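Local coordinates for structural protein ORF273 (Acidianus two-tailed virus, PDB 4ART), which is a thermo- and acido-stable virion structural protein with a new fold, whose precise role in the virus particle is not established, at residues N56-Y68 / R82-V95. Sequence-based numbering, arbitrary orientation.
Sequences NFYYYILRDGKIY and RSANDIYAFVETDV
Ile-61 O takes two backbone donors at once, Tyr-88 N at 2.8 Å and Ala-89 N at 3.0 Å, the mark of a classic beta bulge. Beyond it the antiparallel pairing slips by one residue, so Leu-62 lies across from Ile-87 while Arg-63 N bonds to Asp-86 O. Toward the other end the pairing stays regular through Tyr-59 and Val-91, as far as Thr-93 N, which reaches Phe-57 O at 2.6 Å. At the bulge the CB of Tyr-88 points toward segment 56-68, and with CG anti to the backbone N (chi1 -176°) Arg-63 CD and guanidinium lie over one face of its ring. The guanidinium stacks on it at 13° between planes, offset toward the rim, a cation-pi contact with CZ of Arg-63 4.4 Å from the Tyr-88 ring centroid. Tyr-60 receives a methyl instead: Ile-87 CD1 sits almost squarely over the centre of its ring, 3.7 Å from the centroid. On the face that carries Tyr-58, Tyr-60 and Phe-90, the Phe-90 ring meets both tyrosines rim to rim, its CD1 3.5 Å from Tyr-60 CE1; Phe-119 packs edge-to-face with Phe-90, and Asp-74 hydrogen-bonds the Tyr-60 hydroxyl. The opposite face is largely aliphatic, Ile-61, Ala-89 and Val-91 with Tyr-59; Ile-61 CD1 is 3.9 Å from Val-91 CG2, and helix 23-44 covers Ile-61. Strand 58-62, next to the outermost strand 67-69, is thus joined to strand 87-96 of the mixed sheet by backbone bonds that continue through the bulge, the two-donor grip on Ile-61 O bridging the register shift while Arg-63 covers a face of Tyr-88.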
ATOM      1  N   ASN A  56       6.545   0.292  16.731  1.00 61.48           N
ATOM      2  CA  ASN A  56       5.120   0.577  16.542  1.00 58.99           C
ATOM      3  C   ASN A  56       4.880   1.539  15.385  1.00 56.30           C
ATOM      4  O   ASN A  56       5.566   2.556  15.260  1.00 54.52           O
ATOM      5  CB  ASN A  56       4.479   1.117  17.847  1.00 60.73           C
ATOM      6  CG  ASN A  56       4.488   0.130  19.005  1.00 77.06           C
ATOM      7  OD1 ASN A  56       3.768  -0.875  19.001  1.00 63.99           O
ATOM      8  ND2 ASN A  56       5.281   0.414  20.038  1.00 69.58           N
ATOM      9  N   PHE A  57       3.909   1.195  14.540  1.00 49.76           N
ATOM     10  CA  PHE A  57       3.483   2.007  13.405  1.00 47.28           C
ATOM     11  C   PHE A  57       2.183   2.777  13.643  1.00 46.03           C
ATOM     12  O   PHE A  57       1.995   3.823  13.029  1.00 44.64           O
ATOM     13  CB  PHE A  57       3.428   1.183  12.113  1.00 49.75           C
ATOM     14  CG  PHE A  57       4.775   0.584  11.771  1.00 53.98           C
ATOM     15  CD1 PHE A  57       5.179  -0.623  12.325  1.00 58.74           C
ATOM     16  CD2 PHE A  57       5.670   1.257  10.943  1.00 57.54           C
ATOM     17  CE1 PHE A  57       6.446  -1.148  12.052  1.00 63.56           C
ATOM     18  CE2 PHE A  57       6.929   0.722  10.662  1.00 59.94           C
ATOM     19  CZ  PHE A  57       7.305  -0.479  11.210  1.00 61.24           C
ATOM     20  N   TYR A  58       1.306   2.284  14.525  1.00 39.53           N
ATOM     21  CA  TYR A  58       0.017   2.918  14.781  1.00 37.71           C
ATOM     22  C   TYR A  58      -0.125   3.361  16.219  1.00 38.56           C
ATOM     23  O   TYR A  58       0.242   2.618  17.131  1.00 39.61           O
ATOM     24  CB  TYR A  58      -1.152   2.009  14.355  1.00 39.64           C
ATOM     25  CG  TYR A  58      -1.104   1.613  12.894  1.00 41.99           C
ATOM     26  CD1 TYR A  58      -1.551   2.480  11.904  1.00 42.68           C
ATOM     27  CD2 TYR A  58      -0.576   0.388  12.500  1.00 44.66           C
ATOM     28  CE1 TYR A  58      -1.482   2.135  10.557  1.00 44.05           C
ATOM     29  CE2 TYR A  58      -0.502   0.030  11.152  1.00 46.79           C
ATOM     30  CZ  TYR A  58      -0.969   0.901  10.184  1.00 55.26           C
ATOM     31  OH  TYR A  58      -0.893   0.559   8.856  1.00 61.05           O
ATOM     32  N   TYR A  59      -0.643   4.577  16.419  1.00 29.82           N
ATOM     33  CA  TYR A  59      -0.823   5.127  17.753  1.00 29.79           C
ATOM     34  C   TYR A  59      -2.112   5.892  17.885  1.00 33.23           C
ATOM     35  O   TYR A  59      -2.647   6.392  16.897  1.00 31.04           O
ATOM     36  CB  TYR A  59       0.283   6.137  18.088  1.00 31.28           C
ATOM     37  CG  TYR A  59       1.695   5.622  18.029  1.00 33.98           C
ATOM     38  CD1 TYR A  59       2.322   5.126  19.169  1.00 36.56           C
ATOM     39  CD2 TYR A  59       2.455   5.752  16.870  1.00 35.01           C
ATOM     40  CE1 TYR A  59       3.640   4.686  19.130  1.00 37.53           C
ATOM     41  CE2 TYR A  59       3.772   5.312  16.819  1.00 37.03           C
ATOM     42  CZ  TYR A  59       4.360   4.796  17.954  1.00 46.51           C
ATOM     43  OH  TYR A  59       5.656   4.398  17.903  1.00 56.31           O
ATOM     44  N   TYR A  60      -2.558   6.068  19.136  1.00 32.23           N
ATOM     45  CA  TYR A  60      -3.653   6.969  19.441  1.00 31.93           C
ATOM     46  C   TYR A  60      -3.113   8.088  20.335  1.00 37.46           C
ATOM     47  O   TYR A  60      -2.285   7.842  21.211  1.00 39.23           O
ATOM     48  CB  TYR A  60      -4.788   6.269  20.182  1.00 33.82           C
ATOM     49  CG  TYR A  60      -5.466   5.132  19.440  1.00 35.16           C
ATOM     50  CD1 TYR A  60      -5.956   5.307  18.151  1.00 35.54           C
ATOM     51  CD2 TYR A  60      -5.739   3.927  20.078  1.00 37.47           C
ATOM     52  CE1 TYR A  60      -6.636   4.277  17.488  1.00 36.32           C
ATOM     53  CE2 TYR A  60      -6.428   2.904  19.434  1.00 38.21           C
ATOM     54  CZ  TYR A  60      -6.857   3.073  18.130  1.00 41.72           C
ATOM     55  OH  TYR A  60      -7.517   2.044  17.498  1.00 42.07           O
ATOM     56  N   ILE A  61      -3.585   9.304  20.118  1.00 32.68           N
ATOM     57  CA  ILE A  61      -3.279  10.430  20.978  1.00 31.39           C
ATOM     58  C   ILE A  61      -4.596  10.744  21.651  1.00 32.47           C
ATOM     59  O   ILE A  61      -5.628  10.894  20.979  1.00 29.48           O
ATOM     60  CB  ILE A  61      -2.611  11.675  20.312  1.00 32.79           C
ATOM     61  CG1 ILE A  61      -1.331  11.272  19.552  1.00 33.70           C
ATOM     62  CG2 ILE A  61      -2.289  12.760  21.364  1.00 31.83           C
ATOM     63  CD1 ILE A  61      -0.659  12.392  18.738  1.00 30.55           C
ATOM     64  N   LEU A  62      -4.564  10.767  22.985  1.00 29.51           N
ATOM     65  CA  LEU A  62      -5.726  11.033  23.802  1.00 30.12           C
ATOM     66  C   LEU A  62      -5.920  12.524  23.946  1.00 36.74           C
ATOM     67  O   LEU A  62      -5.029  13.317  23.595  1.00 35.31           O
ATOM     68  CB  LEU A  62      -5.644  10.307  25.166  1.00 31.12           C
ATOM     69  CG  LEU A  62      -5.746   8.768  25.152  1.00 36.52           C
ATOM     70  CD1 LEU A  62      -6.063   8.224  26.525  1.00 38.02           C
ATOM     71  CD2 LEU A  62      -6.564   8.203  23.995  1.00 35.59           C
ATOM     72  N   ARG A  63      -7.107  12.916  24.399  1.00 36.36           N
ATOM     73  CA  ARG A  63      -7.496  14.314  24.521  1.00 38.09           C
ATOM     74  C   ARG A  63      -6.573  15.051  25.541  1.00 40.43           C
ATOM     75  O   ARG A  63      -6.354  16.240  25.404  1.00 39.96           O
ATOM     76  CB  ARG A  63      -9.014  14.357  24.862  1.00 44.68           C
ATOM     77  CG  ARG A  63      -9.724  15.686  24.667  1.00 58.62           C
ATOM     78  CD  ARG A  63      -9.937  16.136  23.233  1.00 68.41           C
ATOM     79  NE  ARG A  63     -10.387  17.532  23.169  1.00 69.96           N
ATOM     80  CZ  ARG A  63      -9.588  18.597  23.248  1.00 83.35           C
ATOM     81  NH1 ARG A  63      -8.274  18.443  23.395  1.00 61.83           N
ATOM     82  NH2 ARG A  63     -10.096  19.822  23.190  1.00 76.42           N
ATOM     83  N   ASP A  64      -5.939  14.294  26.467  1.00 36.71           N
ATOM     84  CA  ASP A  64      -4.996  14.782  27.478  1.00 36.45           C
ATOM     85  C   ASP A  64      -3.545  14.818  26.950  1.00 37.29           C
ATOM     86  O   ASP A  64      -2.631  15.124  27.710  1.00 37.71           O
ATOM     87  CB  ASP A  64      -5.089  13.947  28.769  1.00 38.41           C
ATOM     88  CG  ASP A  64      -4.748  12.458  28.634  1.00 38.65           C
ATOM     89  OD1 ASP A  64      -4.237  12.048  27.560  1.00 37.20           O
ATOM     90  OD2 ASP A  64      -4.959  11.721  29.600  1.00 42.45           O
ATOM     91  N   GLY A  65      -3.360  14.481  25.681  1.00 32.88           N
ATOM     92  CA  GLY A  65      -2.053  14.485  25.026  1.00 31.87           C
ATOM     93  C   GLY A  65      -1.215  13.229  25.180  1.00 36.92           C
ATOM     94  O   GLY A  65      -0.106  13.169  24.649  1.00 36.57           O
ATOM     95  N   LYS A  66      -1.709  12.220  25.904  1.00 36.61           N
ATOM     96  CA  LYS A  66      -0.969  10.957  26.045  1.00 37.18           C
ATOM     97  C   LYS A  66      -0.980  10.172  24.759  1.00 40.14           C
ATOM     98  O   LYS A  66      -1.978  10.194  24.034  1.00 39.79           O
ATOM     99  CB  LYS A  66      -1.466  10.110  27.236  1.00 41.22           C
ATOM    100  CG  LYS A  66      -0.786  10.471  28.550  1.00 58.70           C
ATOM    101  CD  LYS A  66       0.238   9.405  28.945  1.00 74.41           C
ATOM    102  CE  LYS A  66      -0.006   8.933  30.335  1.00105.80           C
ATOM    103  NZ  LYS A  66       0.830   7.747  30.686  1.00124.08           N
ATOM    104  N   ILE A  67       0.149   9.530  24.439  1.00 35.66           N
ATOM    105  CA  ILE A  67       0.279   8.731  23.220  1.00 34.24           C
ATOM    106  C   ILE A  67       0.463   7.237  23.547  1.00 38.92           C
ATOM    107  O   ILE A  67       1.281   6.891  24.398  1.00 40.66           O
ATOM    108  CB  ILE A  67       1.348   9.310  22.237  1.00 35.47           C
ATOM    109  CG1 ILE A  67       1.297   8.614  20.835  1.00 34.11           C
ATOM    110  CG2 ILE A  67       2.759   9.319  22.856  1.00 37.17           C
ATOM    111  CD1 ILE A  67       1.991   9.365  19.656  1.00 30.73           C
ATOM    112  N   TYR A  68      -0.313   6.367  22.897  1.00 35.06           N
ATOM    113  CA  TYR A  68      -0.205   4.922  23.117  1.00 37.82           C
ATOM    114  C   TYR A  68      -0.201   4.145  21.804  1.00 43.04           C
ATOM    115  O   TYR A  68      -0.985   4.499  20.921  1.00 40.75           O
ATOM    116  CB  TYR A  68      -1.390   4.396  23.940  1.00 40.08           C
ATOM    117  CG  TYR A  68      -1.564   5.025  25.293  1.00 43.86           C
ATOM    118  CD1 TYR A  68      -0.931   4.496  26.414  1.00 49.02           C
ATOM    119  CD2 TYR A  68      -2.452   6.078  25.480  1.00 43.64           C
ATOM    120  CE1 TYR A  68      -1.123   5.040  27.677  1.00 50.28           C
ATOM    121  CE2 TYR A  68      -2.656   6.631  26.743  1.00 46.40           C
ATOM    122  CZ  TYR A  68      -1.986   6.108  27.837  1.00 55.20           C
ATOM    123  OH  TYR A  68      -2.157   6.647  29.089  1.00 63.24           O
ATOM    124  N   ARG A  82      -9.453   1.204  29.308  1.00 54.00           N
ATOM    125  CA  ARG A  82      -9.392   2.471  28.575  1.00 51.23           C
ATOM    126  C   ARG A  82     -10.669   2.682  27.749  1.00 55.82           C
ATOM    127  O   ARG A  82     -11.379   1.723  27.471  1.00 55.93           O
ATOM    128  CB  ARG A  82      -8.149   2.508  27.653  1.00 46.02           C
ATOM    129  CG  ARG A  82      -6.804   2.443  28.368  1.00 47.77           C
ATOM    130  CD  ARG A  82      -6.380   3.773  28.948  1.00 63.46           C
ATOM    131  NE  ARG A  82      -5.153   3.631  29.728  1.00 74.75           N
ATOM    132  CZ  ARG A  82      -4.471   4.642  30.248  1.00 89.80           C
ATOM    133  NH1 ARG A  82      -4.883   5.892  30.064  1.00 70.40           N
ATOM    134  NH2 ARG A  82      -3.368   4.414  30.947  1.00 87.94           N
ATOM    135  N   SER A  83     -10.954   3.927  27.340  1.00 53.16           N
ATOM    136  CA  SER A  83     -12.129   4.220  26.528  1.00 52.48           C
ATOM    137  C   SER A  83     -11.774   4.732  25.151  1.00 52.98           C
ATOM    138  O   SER A  83     -10.998   5.683  25.003  1.00 50.53           O
ATOM    139  CB  SER A  83     -13.043   5.222  27.216  1.00 57.74           C
ATOM    140  OG  SER A  83     -14.108   5.565  26.344  1.00 65.07           O
ATOM    141  N   ALA A  84     -12.456   4.177  24.152  1.00 48.37           N
ATOM    142  CA  ALA A  84     -12.312   4.582  22.757  1.00 45.85           C
ATOM    143  C   ALA A  84     -12.788   6.051  22.588  1.00 48.24           C
ATOM    144  O   ALA A  84     -12.371   6.724  21.649  1.00 45.95           O
ATOM    145  CB  ALA A  84     -13.101   3.629  21.838  1.00 46.99           C
ATOM    146  N   ASN A  85     -13.579   6.559  23.567  1.00 45.17           N
ATOM    147  CA  ASN A  85     -14.102   7.930  23.581  1.00 44.32           C
ATOM    148  C   ASN A  85     -13.020   8.966  23.841  1.00 43.68           C
ATOM    149  O   ASN A  85     -13.166  10.107  23.430  1.00 40.66           O
ATOM    150  CB  ASN A  85     -15.255   8.077  24.581  1.00 43.98           C
ATOM    151  CG  ASN A  85     -16.411   7.149  24.303  1.00 71.56           C
ATOM    152  OD1 ASN A  85     -16.849   6.966  23.160  1.00 58.38           O
ATOM    153  ND2 ASN A  85     -16.924   6.517  25.349  1.00 73.51           N
ATOM    154  N   ASP A  86     -11.917   8.547  24.463  1.00 41.22           N
ATOM    155  CA  ASP A  86     -10.768   9.406  24.780  1.00 40.57           C
ATOM    156  C   ASP A  86      -9.811   9.649  23.609  1.00 39.89           C
ATOM    157  O   ASP A  86      -8.941  10.508  23.708  1.00 37.58           O
ATOM    158  CB  ASP A  86     -10.018   8.818  25.995  1.00 44.26           C
ATOM    159  CG  ASP A  86     -10.800   8.854  27.296  1.00 54.47           C
ATOM    160  OD1 ASP A  86     -11.514   9.861  27.539  1.00 60.98           O
ATOM    161  OD2 ASP A  86     -10.675   7.902  28.084  1.00 57.23           O
ATOM    162  N   ILE A  87      -9.941   8.871  22.516  1.00 35.74           N
ATOM    163  CA  ILE A  87      -9.082   9.000  21.333  1.00 31.12           C
ATOM    164  C   ILE A  87      -9.371  10.316  20.615  1.00 36.73           C
ATOM    165  O   ILE A  87     -10.510  10.563  20.202  1.00 38.84           O
ATOM    166  CB  ILE A  87      -9.190   7.765  20.398  1.00 31.77           C
ATOM    167  CG1 ILE A  87      -8.757   6.491  21.138  1.00 32.11           C
ATOM    168  CG2 ILE A  87      -8.358   7.982  19.098  1.00 29.09           C
ATOM    169  CD1 ILE A  87      -9.217   5.212  20.529  1.00 32.08           C
ATOM    170  N   TYR A  88      -8.336  11.147  20.464  1.00 30.85           N
ATOM    171  CA  TYR A  88      -8.408  12.467  19.838  1.00 29.98           C
ATOM    172  C   TYR A  88      -7.749  12.482  18.437  1.00 33.26           C
ATOM    173  O   TYR A  88      -8.220  13.181  17.531  1.00 31.97           O
ATOM    174  CB  TYR A  88      -7.713  13.476  20.758  1.00 31.69           C
ATOM    175  CG  TYR A  88      -7.769  14.917  20.308  1.00 34.38           C
ATOM    176  CD1 TYR A  88      -8.984  15.527  20.012  1.00 37.39           C
ATOM    177  CD2 TYR A  88      -6.617  15.699  20.260  1.00 35.41           C
ATOM    178  CE1 TYR A  88      -9.050  16.879  19.670  1.00 38.27           C
ATOM    179  CE2 TYR A  88      -6.673  17.057  19.920  1.00 37.33           C
ATOM    180  CZ  TYR A  88      -7.892  17.639  19.627  1.00 43.55           C
ATOM    181  OH  TYR A  88      -7.964  18.962  19.287  1.00 50.33           O
ATOM    182  N   ALA A  89      -6.653  11.724  18.276  1.00 30.37           N
ATOM    183  CA  ALA A  89      -5.905  11.630  17.022  1.00 28.71           C
ATOM    184  C   ALA A  89      -5.414  10.221  16.796  1.00 32.40           C
ATOM    185  O   ALA A  89      -5.044   9.523  17.751  1.00 32.80           O
ATOM    186  CB  ALA A  89      -4.725  12.605  17.022  1.00 28.36           C
ATOM    187  N   PHE A  90      -5.427   9.795  15.525  1.00 28.97           N
ATOM    188  CA  PHE A  90      -4.928   8.490  15.082  1.00 28.20           C
ATOM    189  C   PHE A  90      -3.630   8.753  14.319  1.00 29.52           C
ATOM    190  O   PHE A  90      -3.586   9.642  13.488  1.00 27.82           O
ATOM    191  CB  PHE A  90      -5.964   7.787  14.195  1.00 29.99           C
ATOM    192  CG  PHE A  90      -5.508   6.481  13.597  1.00 31.50           C
ATOM    193  CD1 PHE A  90      -5.357   5.350  14.388  1.00 36.26           C
ATOM    194  CD2 PHE A  90      -5.240   6.378  12.241  1.00 30.76           C
ATOM    195  CE1 PHE A  90      -4.942   4.137  13.830  1.00 38.35           C
ATOM    196  CE2 PHE A  90      -4.824   5.172  11.684  1.00 36.05           C
ATOM    197  CZ  PHE A  90      -4.699   4.046  12.473  1.00 36.75           C
ATOM    198  N   VAL A  91      -2.564   8.022  14.652  1.00 26.34           N
ATOM    199  CA  VAL A  91      -1.248   8.210  14.047  1.00 24.75           C
ATOM    200  C   VAL A  91      -0.869   6.964  13.248  1.00 31.92           C
ATOM    201  O   VAL A  91      -0.901   5.865  13.774  1.00 28.88           O
ATOM    202  CB  VAL A  91      -0.151   8.536  15.102  1.00 27.73           C
ATOM    203  CG1 VAL A  91       1.175   8.899  14.438  1.00 26.58           C
ATOM    204  CG2 VAL A  91      -0.589   9.626  16.059  1.00 26.84           C
ATOM    205  N   GLU A  92      -0.491   7.159  11.977  1.00 32.38           N
ATOM    206  CA  GLU A  92       0.018   6.114  11.103  1.00 33.54           C
ATOM    207  C   GLU A  92       1.473   6.483  10.776  1.00 36.66           C
ATOM    208  O   GLU A  92       1.738   7.539  10.188  1.00 33.72           O
ATOM    209  CB  GLU A  92      -0.835   5.988   9.830  1.00 35.25           C
ATOM    210  CG  GLU A  92      -0.276   5.032   8.792  1.00 51.09           C
ATOM    211  CD  GLU A  92      -1.213   4.629   7.666  1.00 78.75           C
ATOM    212  OE1 GLU A  92      -2.318   5.211   7.552  1.00 69.10           O
ATOM    213  OE2 GLU A  92      -0.833   3.726   6.886  1.00 77.71           O
ATOM    214  N   THR A  93       2.406   5.616  11.157  1.00 34.67           N
ATOM    215  CA  THR A  93       3.824   5.820  10.899  1.00 35.00           C
ATOM    216  C   THR A  93       4.309   4.916   9.766  1.00 41.82           C
ATOM    217  O   THR A  93       4.128   3.701   9.815  1.00 39.97           O
ATOM    218  CB  THR A  93       4.628   5.643  12.179  1.00 44.83           C
ATOM    219  OG1 THR A  93       4.023   6.444  13.190  1.00 49.59           O
ATOM    220  CG2 THR A  93       6.090   6.028  12.011  1.00 45.68           C
ATOM    221  N   ASP A  94       4.889   5.536   8.728  1.00 39.95           N
ATOM    222  CA  ASP A  94       5.491   4.825   7.596  1.00 41.42           C
ATOM    223  C   ASP A  94       6.988   5.049   7.757  1.00 43.85           C
ATOM    224  O   ASP A  94       7.422   6.139   8.190  1.00 41.61           O
ATOM    225  CB  ASP A  94       5.051   5.426   6.243  1.00 44.11           C
ATOM    226  CG  ASP A  94       3.772   4.891   5.631  1.00 61.98           C
ATOM    227  OD1 ASP A  94       3.393   3.743   5.953  1.00 64.78           O
ATOM    228  OD2 ASP A  94       3.195   5.590   4.759  1.00 71.29           O
ATOM    229  N   VAL A  95       7.772   4.046   7.397  1.00 38.16           N
ATOM    230  CA  VAL A  95       9.223   4.100   7.464  1.00 39.35           C
ATOM    231  C   VAL A  95       9.757   3.900   6.048  1.00 47.32           C
ATOM    232  O   VAL A  95       9.313   3.004   5.334  1.00 48.67           O
ATOM    233  CB  VAL A  95       9.777   3.107   8.514  1.00 45.63           C
ATOM    234  CG1 VAL A  95      11.225   2.729   8.240  1.00 47.97           C
ATOM    235  CG2 VAL A  95       9.618   3.674   9.926  1.00 44.47           C
TER
HETATM  236  O   HOH W   1      -4.624   9.036  30.087  1.00 48.48           O